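Local coordinates for protein cysteine synthase (Fusobacterium nucleatum subsp. nucleatum strain ATCC 25586, PDB 5XEN) that probably catalyses, with pyridoxal 5'-phosphate as cofactor, the formation of L-cysteine and acetate from O-acetyl-L-serine and hydrogen sulfide, at residues N16-K21 with V34-S39; T67-A72 with Y90-V95. One frame throughout, in Å; residues are numbered along the deposited sequence.

Contact 1: N16-K21 with V34-S39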
loop_
_atom_site.group_PDB
_atom_site.type_symbol
_atom_site.label_atom_id
_atom_site.label_comp_id
_atom_site.label_asym_id
_atom_site.label_seq_id
_atom_site.Cartn_x
_atom_site.Cartn_y
_atom_site.Cartn_z
ATOM N N ASN B 16 -4.816 -4.265 12.514
ATOM C CA ASN B 16 -4.547 -5.687 12.261
ATOM C C ASN B 16 -3.478 -5.902 11.196
ATOM O O ASN B 16 -3.629 -6.684 10.275
ATOM C CB ASN B 16 -5.825 -6.442 11.903
ATOM C CG ASN B 16 -6.779 -6.539 13.071
ATOM O OD1 ASN B 16 -6.416 -7.054 14.131
ATOM N ND2 ASN B 16 -7.991 -6.014 12.904
ATOM N N THR B 17 -2.385 -5.174 11.348
ATOM C CA THR B 17 -1.337 -5.162 10.367
ATOM C C THR B 17 -0.385 -6.299 10.631
ATOM O O THR B 17 -0.279 -6.775 11.762
ATOM C CB THR B 17 -0.571 -3.832 10.415
ATOM O OG1 THR B 17 -0.082 -3.638 11.743
ATOM C CG2 THR B 17 -1.505 -2.688 10.024
ATOM N N PRO B 18 0.346 -6.711 9.595
ATOM C CA PRO B 18 1.207 -7.856 9.781
ATOM C C PRO B 18 2.541 -7.533 10.449
ATOM O O PRO B 18 3.015 -6.386 10.437
ATOM C CB PRO B 18 1.429 -8.357 8.363
ATOM C CG PRO B 18 1.336 -7.147 7.512
ATOM C CD PRO B 18 0.308 -6.264 8.189
ATOM N N LEU B 19 3.108 -8.570 11.066
ATOM C CA LEU B 19 4.386 -8.500 11.705
ATOM C C LEU B 19 5.252 -9.479 10.873
ATOM O O LEU B 19 4.839 -10.616 10.645
ATOM C CB LEU B 19 4.136 -8.895 13.173
ATOM C CG LEU B 19 5.222 -8.705 14.182
ATOM C CD1 LEU B 19 5.670 -7.261 14.265
ATOM C CD2 LEU B 19 4.791 -9.268 15.548
ATOM N N VAL B 20 6.351 -9.019 10.277
ATOM C CA VAL B 20 7.145 -9.826 9.382
ATOM C C VAL B 20 8.525 -10.082 10.024
ATOM O O VAL B 20 9.153 -9.128 10.511
ATOM C CB VAL B 20 7.332 -9.071 8.053
ATOM C CG1 VAL B 20 7.987 -9.971 7.024
ATOM C CG2 VAL B 20 5.984 -8.511 7.550
ATOM N N LYS B 21 9.012 -11.300 9.947
ATOM C CA LYS B 21 10.339 -11.628 10.444
ATOM C C LYS B 21 11.406 -11.234 9.439
ATOM O O LYS B 21 11.192 -11.377 8.235
ATOM C CB LYS B 21 10.424 -13.116 10.771
ATOM C CG LYS B 21 11.790 -13.550 11.288
ATOM C CD LYS B 21 11.689 -14.894 11.987
ATOM C CE LYS B 21 12.980 -15.196 12.732
ATOM N NZ LYS B 21 12.944 -16.556 13.350
ATOM N N VAL B 34 9.218 -6.802 12.006
ATOM C CA VAL B 34 8.819 -5.481 11.628
ATOM C C VAL B 34 7.303 -5.424 11.520
ATOM O O VAL B 34 6.733 -6.178 10.789
ATOM C CB VAL B 34 9.469 -5.046 10.296
ATOM C CG1 VAL B 34 9.051 -3.627 9.930
ATOM C CG2 VAL B 34 10.982 -5.109 10.457
ATOM N N LYS B 35 6.693 -4.506 12.252
ATOM C CA LYS B 35 5.249 -4.307 12.178
ATOM C C LYS B 35 4.945 -3.335 11.062
ATOM O O LYS B 35 5.355 -2.193 11.107
ATOM C CB LYS B 35 4.670 -3.810 13.487
ATOM C CG LYS B 35 3.120 -3.840 13.433
ATOM C CD LYS B 35 2.495 -4.063 14.775
ATOM C CE LYS B 35 0.985 -3.984 14.744
ATOM N NZ LYS B 35 0.390 -5.151 14.112
ATOM N N LEU B 36 4.317 -3.833 10.003
ATOM C CA LEU B 36 4.215 -3.069 8.768
ATOM C C LEU B 36 2.953 -2.211 8.758
ATOM O O LEU B 36 1.929 -2.606 8.215
ATOM C CB LEU B 36 4.256 -3.994 7.539
ATOM C CG LEU B 36 5.539 -4.791 7.306
ATOM C CD1 LEU B 36 5.329 -5.782 6.154
ATOM C CD2 LEU B 36 6.713 -3.870 7.005
ATOM N N GLU B 37 3.050 -1.024 9.334
ATOM C CA GLU B 37 1.922 -0.081 9.366
ATOM C C GLU B 37 1.613 0.552 8.031
ATOM O O GLU B 37 0.525 1.113 7.861
ATOM C CB GLU B 37 2.132 0.986 10.436
ATOM C CG GLU B 37 2.226 0.377 11.835
ATOM C CD GLU B 37 0.860 -0.105 12.305
ATOM O OE1 GLU B 37 -0.080 0.723 12.352
ATOM O OE2 GLU B 37 0.724 -1.302 12.625
ATOM N N GLY B 38 2.533 0.422 7.075
ATOM C CA GLY B 38 2.271 0.734 5.686
ATOM C C GLY B 38 1.180 -0.106 5.047
ATOM O O GLY B 38 0.641 0.272 4.018
ATOM N N SER B 39 0.806 -1.208 5.684
ATOM C CA SER B 39 -0.301 -2.033 5.228
ATOM C C SER B 39 -1.689 -1.450 5.476
ATOM O O SER B 39 -2.655 -1.946 4.926
ATOM C CB SER B 39 -0.262 -3.393 5.916
ATOM O OG SER B 39 0.964 -4.027 5.591
#
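Val34 and Val20 pair within the antiparallel beta hairpin of strands 19-21 and 31-36, at one margin of the chain's mixed sheet. They are a hydrogen-bonded pair: Val34 N donates to Val20 O at 2.8 Å and Val34 O accepts from Val20 N. Lys35 stands opposite Leu19 as the non-hydrogen-bonded pair, where CD1 of Leu19 folds against Lys35 CB at 3.7 Å. The lysine chain leaves with CG anti to the backbone N (chi1 -171°) and bends only at its last torsion, which carries NZ across Thr17 at about a right angle. There NZ donates to Thr17 OG1 at 2.9 Å and weakly to Thr17 O; Glu163 gives it a salt bridge as well. Beyond this pair the N-H of Leu36 runs almost straight (170°) to Pro18 O; Leu36, the centre of an inverse gamma turn, leads the chain out of the strand. Its CB lies 4.3 Å from Pro18 CG, and Leu13 of the second subunit packs on both residues. In the 3-10 segment that follows, Glu37 starts away from residues 16-21, but its bent chain brings the carboxylate back to Thr17, while OE1 is held by Arg48 and Thr45. Ser39 lies beside the CD-CG side of the proline ring, OG 3.5 Å from Pro18 CD. Thr17 OG1 is thus gripped twice in a buried setting, accepting from the lysine and giving its own proton to Glu37 OE2 at 2.6 Å, from above the carboxylate plane.

Contact 2: T67-A72 with Y90-V95; sequences TVIIEA and YKLKIV
Ile69 and Leu92 face each other in the parallel pairing of strands 68-72 and 91-97, the two strands of a right-handed beta-alpha-beta crossover whose connection is helix 76-88. The side chain of Ile69 points to the face shared by Leu92, Glu71 and Ile94, the face that helix 76-88 packs on. Its CB sits 3.8 Å from CD1 of Leu92, and the CG2 branch meets that same methyl more closely, at 3.6 Å. The other branch heads back toward the start of the strands: CG1 lies beside the backbone N (chi1 -57°) and passes 4.1 Å from Lys91 O. At the tip, CD1 approaches Tyr90 obliquely, 3.7 Å from CD2 and a little farther from the tyrosine CB; Ile54 of helix 46-59 touches both side chains. Glu71, farther along, adds only its CB to the packing, against Ile94 CD1, because its carboxylate turns away to the backbone amides of Asn145 and Gln146. On the reverse face Val68 lies alongside the aliphatic part of Lys91, and its CG1 also touches CG of the extended Lys93. Between the backbones, Ile69 and Glu71 bond in turn to Lys91, Lys93 and Val95, the bond from Glu71 N to Lys93 O being the most bent at 149°. Ahead of this ladder one water bridges the strands, donating to Thr67 O at 2.6 Å and accepting from Lys91 N at 2.9 Å.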
loop_
_atom_site.group_PDB
_atom_site.type_symbol
_atom_site.label_atom_id
_atom_site.label_comp_id
_atom_site.label_asym_id
_atom_site.label_seq_id
_atom_site.Cartn_x
_atom_site.Cartn_y
_atom_site.Cartn_z
ATOM N N THR B 67 -18.901 20.415 10.075
ATOM C CA THR B 67 -17.742 20.877 10.817
ATOM C C THR B 67 -16.503 20.682 9.917
ATOM O O THR B 67 -16.331 19.609 9.343
ATOM C CB THR B 67 -17.585 20.035 12.104
ATOM O OG1 THR B 67 -18.717 20.237 12.968
ATOM C CG2 THR B 67 -16.285 20.381 12.834
ATOM N N VAL B 68 -15.657 21.698 9.799
ATOM C CA VAL B 68 -14.439 21.580 9.036
ATOM C C VAL B 68 -13.351 21.073 9.978
ATOM O O VAL B 68 -13.109 21.630 11.039
ATOM C CB VAL B 68 -14.038 22.921 8.417
ATOM C CG1 VAL B 68 -12.699 22.854 7.672
ATOM C CG2 VAL B 68 -15.161 23.323 7.437
ATOM N N ILE B 69 -12.767 19.931 9.619
ATOM C CA ILE B 69 -11.645 19.393 10.390
ATOM C C ILE B 69 -10.372 20.075 9.895
ATOM O O ILE B 69 -10.154 20.188 8.683
ATOM C CB ILE B 69 -11.590 17.891 10.257
ATOM C CG1 ILE B 69 -12.954 17.368 10.729
ATOM C CG2 ILE B 69 -10.419 17.325 11.090
ATOM C CD1 ILE B 69 -13.190 15.907 10.577
ATOM N N ILE B 70 -9.550 20.542 10.832
ATOM C CA ILE B 70 -8.331 21.247 10.500
ATOM C C ILE B 70 -7.185 20.696 11.374
ATOM O O ILE B 70 -7.345 20.578 12.577
ATOM C CB ILE B 70 -8.429 22.754 10.758
ATOM C CG1 ILE B 70 -9.668 23.385 10.106
ATOM C CG2 ILE B 70 -7.203 23.426 10.125
ATOM C CD1 ILE B 70 -9.936 24.788 10.620
ATOM N N GLU B 71 -6.053 20.367 10.757
ATOM C CA GLU B 71 -4.944 19.728 11.474
ATOM C C GLU B 71 -3.609 20.138 10.871
ATOM O O GLU B 71 -3.509 20.327 9.645
ATOM C CB GLU B 71 -5.110 18.212 11.486
ATOM C CG GLU B 71 -4.067 17.416 12.267
ATOM C CD GLU B 71 -4.165 17.545 13.802
ATOM O OE1 GLU B 71 -4.805 18.504 14.302
ATOM O OE2 GLU B 71 -3.585 16.679 14.500
ATOM N N ALA B 72 -2.620 20.356 11.732
ATOM C CA ALA B 72 -1.234 20.554 11.307
ATOM C C ALA B 72 -0.538 19.187 11.318
ATOM O O ALA B 72 -0.672 18.441 12.281
ATOM C CB ALA B 72 -0.525 21.542 12.243
ATOM N N TYR B 90 -16.700 14.286 5.563
ATOM C CA TYR B 90 -16.335 15.506 6.243
ATOM C C TYR B 90 -15.330 16.280 5.404
ATOM O O TYR B 90 -14.574 15.702 4.642
ATOM C CB TYR B 90 -15.661 15.251 7.593
ATOM C CG TYR B 90 -16.479 14.512 8.626
ATOM C CD1 TYR B 90 -17.822 14.764 8.781
ATOM C CD2 TYR B 90 -15.876 13.641 9.524
ATOM C CE1 TYR B 90 -18.578 14.122 9.755
ATOM C CE2 TYR B 90 -16.618 13.000 10.511
ATOM C CZ TYR B 90 -17.971 13.228 10.614
ATOM O OH TYR B 90 -18.763 12.598 11.569
ATOM N N LYS B 91 -15.328 17.588 5.590
ATOM C CA LYS B 91 -14.412 18.505 4.940
ATOM C C LYS B 91 -13.160 18.638 5.814
ATOM O O LYS B 91 -13.269 18.946 6.995
ATOM C CB LYS B 91 -15.092 19.866 4.821
ATOM C CG LYS B 91 -14.189 21.015 4.436
ATOM C CD LYS B 91 -13.916 20.959 2.980
ATOM C CE LYS B 91 -13.129 22.169 2.494
ATOM N NZ LYS B 91 -12.773 22.007 1.072
ATOM N N LEU B 92 -11.997 18.410 5.210
ATOM C CA LEU B 92 -10.699 18.483 5.890
ATOM C C LEU B 92 -9.810 19.518 5.223
ATOM O O LEU B 92 -9.696 19.561 3.981
ATOM C CB LEU B 92 -10.026 17.119 5.872
ATOM C CG LEU B 92 -8.615 17.014 6.476
ATOM C CD1 LEU B 92 -8.644 17.265 7.977
ATOM C CD2 LEU B 92 -7.988 15.641 6.140
ATOM N N LYS B 93 -9.169 20.330 6.060
ATOM C CA LYS B 93 -8.103 21.212 5.660
ATOM C C LYS B 93 -6.843 20.882 6.471
ATOM O O LYS B 93 -6.905 20.735 7.696
ATOM C CB LYS B 93 -8.477 22.694 5.872
ATOM C CG LYS B 93 -9.732 23.134 5.150
ATOM C CD LYS B 93 -9.950 24.656 5.132
ATOM C CE LYS B 93 -11.267 24.956 4.431
ATOM N NZ LYS B 93 -11.516 26.414 4.263
ATOM N N ILE B 94 -5.714 20.782 5.775
ATOM C CA ILE B 94 -4.445 20.403 6.394
ATOM C C ILE B 94 -3.424 21.520 6.187
ATOM O O ILE B 94 -3.311 22.072 5.082
ATOM C CB ILE B 94 -3.928 19.077 5.784
ATOM C CG1 ILE B 94 -4.796 17.907 6.263
ATOM C CG2 ILE B 94 -2.432 18.875 6.038
ATOM C CD1 ILE B 94 -4.790 17.674 7.764
ATOM N N VAL B 95 -2.668 21.820 7.235
ATOM C CA VAL B 95 -1.507 22.698 7.159
ATOM C C VAL B 95 -0.241 21.804 7.281
ATOM O O VAL B 95 -0.101 21.018 8.238
ATOM C CB VAL B 95 -1.521 23.756 8.285
ATOM C CG1 VAL B 95 -0.382 24.759 8.097
ATOM C CG2 VAL B 95 -2.878 24.466 8.352
HETATM O O HOH W 1 -17.473 18.621 7.201
#

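How the contacts relate
Both contacts are buried strand pairs, but they belong to different sheets and share no element; their centres are 28 Å apart and their nearest atoms about 16 Å. Contact 1 is an antiparallel hairpin at the subunit interface, where a strand of the second subunit continues the sheet beyond Leu19 and Val20. Contact 2 is a parallel pair inside the four-stranded sheet, flanked by strands 114-118 and 141-142 and touched by no other chain of the assembly. Charged side chains bond directly across contact 1, whereas those of contact 2 find their polar partners beyond its segments. The side chains of Glu37 and Glu71 each lie about 9 Å from the bound pyridoxal 5'-phosphate.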